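Local structure of eukaryotic peptide chain release factor GTP-binding subunit (Schizosaccharomyces pombe, 1R5B) at residues N28-Q32 and E33-D37; V304-M307 and P308-Q311. The protein belongs to the translational GTPase family, pairing an elongation factor Tu-like P-loop domain with two beta-barrel domains. All blocks are in the same frame, centred on the assembly; numbering follows the deposited sequence.

Contact 1 (N28-Q32 and E33-D37); sequences NEVDQ and ELLKD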
loop_
_atom_site.group_PDB
_atom_site.type_symbol
_atom_site.label_atom_id
_atom_site.label_comp_id
_atom_site.label_asym_id
_atom_site.label_seq_id
_atom_site.Cartn_x
_atom_site.Cartn_y
_atom_site.Cartn_z
ATOM N N ASN A 28 -3.848 -15.458 -5.586
ATOM C CA ASN A 28 -4.750 -16.505 -5.116
ATOM C C ASN A 28 -4.175 -17.922 -5.317
ATOM O O ASN A 28 -4.571 -18.859 -4.617
ATOM C CB ASN A 28 -6.121 -16.378 -5.807
ATOM C CG ASN A 28 -6.790 -15.019 -5.573
ATOM O OD1 ASN A 28 -7.618 -14.580 -6.372
ATOM N ND2 ASN A 28 -6.426 -14.353 -4.479
ATOM N N GLU A 29 -3.240 -18.063 -6.264
ATOM C CA GLU A 29 -2.526 -19.318 -6.504
ATOM C C GLU A 29 -1.122 -19.314 -5.854
ATOM O O GLU A 29 -0.126 -19.551 -6.540
ATOM C CB GLU A 29 -2.417 -19.597 -8.024
ATOM C CG GLU A 29 -3.672 -19.296 -8.856
ATOM C CD GLU A 29 -4.562 -20.513 -9.094
ATOM O OE1 GLU A 29 -4.297 -21.271 -10.053
ATOM O OE2 GLU A 29 -5.543 -20.707 -8.337
ATOM N N VAL A 30 -1.047 -19.031 -4.546
ATOM C CA VAL A 30 0.194 -19.210 -3.755
ATOM C C VAL A 30 -0.085 -19.669 -2.300
ATOM O O VAL A 30 -1.130 -19.329 -1.727
ATOM C CB VAL A 30 1.108 -17.924 -3.727
ATOM C CG1 VAL A 30 1.514 -17.471 -5.114
ATOM C CG2 VAL A 30 0.449 -16.769 -2.974
ATOM N N ASP A 31 0.837 -20.460 -1.726
ATOM C CA ASP A 31 0.808 -20.817 -0.282
ATOM C C ASP A 31 2.088 -21.496 0.292
ATOM O O ASP A 31 2.781 -22.221 -0.418
ATOM C CB ASP A 31 -0.438 -21.658 0.078
ATOM C CG ASP A 31 -0.744 -22.735 -0.935
ATOM O OD1 ASP A 31 -1.430 -22.428 -1.927
ATOM O OD2 ASP A 31 -0.364 -23.916 -0.810
ATOM N N GLN A 32 2.349 -21.238 1.586
ATOM C CA GLN A 32 3.541 -21.672 2.378
ATOM C C GLN A 32 4.495 -20.480 2.618
ATOM O O GLN A 32 5.008 -19.926 1.654
ATOM C CB GLN A 32 4.307 -22.855 1.745
ATOM C CG GLN A 32 4.997 -23.820 2.739
ATOM C CD GLN A 32 5.785 -23.134 3.861
ATOM O OE1 GLN A 32 6.855 -22.572 3.624
ATOM N NE2 GLN A 32 5.260 -23.196 5.081
ATOM N N GLU A 33 4.758 -20.130 3.889
ATOM C CA GLU A 33 5.467 -18.876 4.276
ATOM C C GLU A 33 6.979 -18.734 3.930
ATOM O O GLU A 33 7.730 -18.030 4.619
ATOM C CB GLU A 33 5.273 -18.612 5.768
ATOM C CG GLU A 33 3.831 -18.357 6.177
ATOM C CD GLU A 33 3.684 -18.142 7.681
ATOM O OE1 GLU A 33 3.995 -19.078 8.461
ATOM O OE2 GLU A 33 3.256 -17.036 8.084
ATOM N N LEU A 34 7.411 -19.416 2.872
ATOM C CA LEU A 34 8.581 -19.010 2.090
ATOM C C LEU A 34 8.263 -17.763 1.248
ATOM O O LEU A 34 9.168 -17.134 0.698
ATOM C CB LEU A 34 9.048 -20.153 1.174
ATOM C CG LEU A 34 8.057 -20.720 0.138
ATOM C CD1 LEU A 34 8.089 -19.965 -1.214
ATOM C CD2 LEU A 34 8.306 -22.216 -0.068
ATOM N N LEU A 35 6.969 -17.439 1.145
ATOM C CA LEU A 35 6.469 -16.218 0.515
ATOM C C LEU A 35 7.087 -14.967 1.130
ATOM O O LEU A 35 7.418 -14.019 0.422
ATOM C CB LEU A 35 4.946 -16.128 0.669
ATOM C CG LEU A 35 4.035 -17.225 0.109
ATOM C CD1 LEU A 35 2.572 -16.820 0.304
ATOM C CD2 LEU A 35 4.314 -17.546 -1.363
ATOM N N LYS A 36 7.211 -14.957 2.455
ATOM C CA LYS A 36 7.938 -13.900 3.154
ATOM C C LYS A 36 9.418 -14.110 2.858
ATOM O O LYS A 36 9.836 -15.246 2.645
ATOM C CB LYS A 36 7.667 -13.977 4.658
ATOM C CG LYS A 36 6.194 -13.780 5.034
ATOM C CD LYS A 36 5.908 -14.207 6.469
ATOM C CE LYS A 36 6.323 -13.133 7.472
ATOM N NZ LYS A 36 6.351 -13.660 8.865
ATOM N N ASP A 37 10.205 -13.034 2.822
ATOM C CA ASP A 37 11.634 -13.114 2.454
ATOM C C ASP A 37 11.823 -13.006 0.943
ATOM O O ASP A 37 12.787 -12.389 0.481
ATOM C CB ASP A 37 12.298 -14.403 2.980
ATOM C CG ASP A 37 13.826 -14.337 2.973
ATOM O OD1 ASP A 37 14.451 -15.359 3.323
ATOM O OD2 ASP A 37 14.484 -13.327 2.640
#

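Contact 2 (V304-M307 and P308-Q311); sequences VLVM and PINQ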
loop_
_atom_site.group_PDB
_atom_site.type_symbol
_atom_site.label_atom_id
_atom_site.label_comp_id
_atom_site.label_asym_id
_atom_site.label_seq_id
_atom_site.Cartn_x
_atom_site.Cartn_y
_atom_site.Cartn_z
ATOM N N VAL A 304 -8.077 6.457 -20.747
ATOM C CA VAL A 304 -7.081 5.539 -20.240
ATOM C C VAL A 304 -6.458 4.806 -21.408
ATOM O O VAL A 304 -7.019 4.749 -22.478
ATOM C CB VAL A 304 -7.674 4.519 -19.238
ATOM C CG1 VAL A 304 -8.429 5.232 -18.122
ATOM C CG2 VAL A 304 -8.576 3.519 -19.937
ATOM N N LEU A 305 -5.285 4.237 -21.181
ATOM C CA LEU A 305 -4.553 3.499 -22.206
ATOM C C LEU A 305 -4.600 2.034 -21.855
ATOM O O LEU A 305 -4.450 1.676 -20.701
ATOM C CB LEU A 305 -3.104 3.981 -22.260
ATOM C CG LEU A 305 -2.251 3.410 -23.383
ATOM C CD1 LEU A 305 -2.754 3.881 -24.745
ATOM C CD2 LEU A 305 -0.803 3.798 -23.189
ATOM N N VAL A 306 -4.852 1.186 -22.838
ATOM C CA VAL A 306 -4.706 -0.238 -22.630
ATOM C C VAL A 306 -3.324 -0.621 -23.123
ATOM O O VAL A 306 -3.053 -0.549 -24.321
ATOM C CB VAL A 306 -5.749 -1.074 -23.396
ATOM C CG1 VAL A 306 -5.644 -2.540 -22.971
ATOM C CG2 VAL A 306 -7.161 -0.552 -23.175
ATOM N N MET A 307 -2.444 -1.004 -22.204
ATOM C CA MET A 307 -1.183 -1.667 -22.576
ATOM C C MET A 307 -1.382 -3.187 -22.549
ATOM O O MET A 307 -2.222 -3.674 -21.796
ATOM C CB MET A 307 -0.056 -1.230 -21.630
ATOM C CG MET A 307 0.423 0.203 -21.872
ATOM S SD MET A 307 0.706 0.596 -23.587
ATOM C CE MET A 307 2.255 -0.015 -23.768
ATOM N N PRO A 308 -0.628 -3.955 -23.335
ATOM C CA PRO A 308 0.490 -3.485 -24.170
ATOM C C PRO A 308 0.130 -3.033 -25.600
ATOM O O PRO A 308 1.036 -2.710 -26.363
ATOM C CB PRO A 308 1.355 -4.746 -24.266
ATOM C CG PRO A 308 0.333 -5.859 -24.347
ATOM C CD PRO A 308 -0.801 -5.416 -23.442
ATOM N N ILE A 309 -1.152 -3.009 -25.944
ATOM C CA ILE A 309 -1.591 -2.749 -27.316
ATOM C C ILE A 309 -1.629 -1.261 -27.714
ATOM O O ILE A 309 -1.817 -0.940 -28.890
ATOM C CB ILE A 309 -2.971 -3.422 -27.580
ATOM C CG1 ILE A 309 -4.042 -2.930 -26.598
ATOM C CG2 ILE A 309 -2.837 -4.938 -27.497
ATOM C CD1 ILE A 309 -5.451 -3.276 -27.023
ATOM N N ASN A 310 -1.464 -0.368 -26.744
ATOM C CA ASN A 310 -1.411 1.067 -27.001
ATOM C C ASN A 310 -2.724 1.639 -27.569
ATOM O O ASN A 310 -2.720 2.496 -28.462
ATOM C CB ASN A 310 -0.221 1.375 -27.923
ATOM C CG ASN A 310 0.322 2.782 -27.737
ATOM O OD1 ASN A 310 0.262 3.342 -26.643
ATOM N ND2 ASN A 310 0.862 3.360 -28.820
ATOM N N GLN A 311 -3.840 1.171 -27.014
ATOM C CA GLN A 311 -5.172 1.599 -27.415
ATOM C C GLN A 311 -5.826 2.463 -26.329
ATOM O O GLN A 311 -5.936 2.049 -25.172
ATOM C CB GLN A 311 -6.032 0.364 -27.676
ATOM C CG GLN A 311 -7.482 0.638 -28.105
ATOM C CD GLN A 311 -7.600 1.205 -29.507
ATOM O OE1 GLN A 311 -8.476 2.026 -29.770
ATOM N NE2 GLN A 311 -6.723 0.769 -30.406
#

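Contact 1 (N28-Q32 and E33-D37)
V30 and D31 run extended up to Q32, where the backbone takes a positive phi and swings round into E33-D37. The turn is closed by L35 N, which reaches back to Q32 O over 3.2 Å with an N-H...O angle of 158°; the donor lies in the carbonyl plane, on a lone pair. L34 N is also drawn to Q32 O, at 2.7 Å, but its hydrogen is badly aimed and the bond is weak. Q32 adds its own side chain: bent at chi2 (-46°), the chain brings OE1 to 3.3 Å from L34 N for a second weak bond. The L34 amide is thus shared between the carbonyl and the side-chain oxygen of one residue. This is a beta turn, Q32 to L35, leading into a short, weakly bonded helical turn that begins about L35. Its apolar side is made by L35, whose CG sits 3.3 Å from Q32 O while the two methyls reach across to V30. CD1 touches V30 CG2 at 3.9 Å and CD2 meets V30 CB at 4.0 Å, the two branched side chains lying obliquely to each other. Behind them is the C-terminal barrel: V30 rests on R447, T449 and V459, L35 also on R447, and L34 on V459. One residue before V30, E29 OE1 makes a salt bridge to R451 NH1 of the same strand 447-451.

Contact 2 (V304-M307 and P308-Q311)
V306 and Q311 face each other as an antiparallel hydrogen-bonded pair, and this is the close-knit part of the contact. V306 N points almost straight at Q311 O, 2.7 Å away with an N-H...O angle of 170°, while Q311 N returns a longer bond of 3.3 Å to V306 O. That oxygen takes a weak second bond from N310 N at 2.9 Å, so two consecutive amides converge on one carbonyl. Beside the pair, the V306 and I309 side chains lie side by side and point the same way, CG1 to CG1 at 4.0 Å; I309 CG1 stands between its own N and carbonyl carbon (chi1 58°), which also sets it against V306 O. The pattern is a G1 beta bulge in the hairpin joining strands 302-307 and 311-319, with N310 in the left-handed region that a G1 bulge requires at this position and a cis peptide between M307 and P308 within the turn. The buried V306 side chain also packs on L313 and L352, of the neighbouring strands 311-319 and 351-353 of the middle barrel. On the solvent side N310 is exposed, and its OD1 merely rests against the L305 methyls, 3.6 Å from CD1 and from CD2, without a polar bond to them. M307, folded at chi2 and chi3, curls back toward the turn: SD lies 4.0 Å from N310 N, and CE 3.9 Å from P308 CA. M307 and P308 also touch C435 of strand 433-435, while the Q311 side chain turns outward from the strand and touches D342.

How the contacts relate
Contact 1 comes first along the chain, ahead of strand 42-50; contact 2 follows more than 250 residues later, in the middle barrel. Their centres are 31 Å apart and their nearest atoms about 20 Å, so they do not touch, and they share no helix, strand or sheet. Both touch the C-terminal domain: 28-37 lies against strands 447-451 and 457-466, while the hairpin turn of 304-311 meets the short strand 433-435. Each therefore joins a part of the chain distant in sequence to that last domain, at two separate places on it.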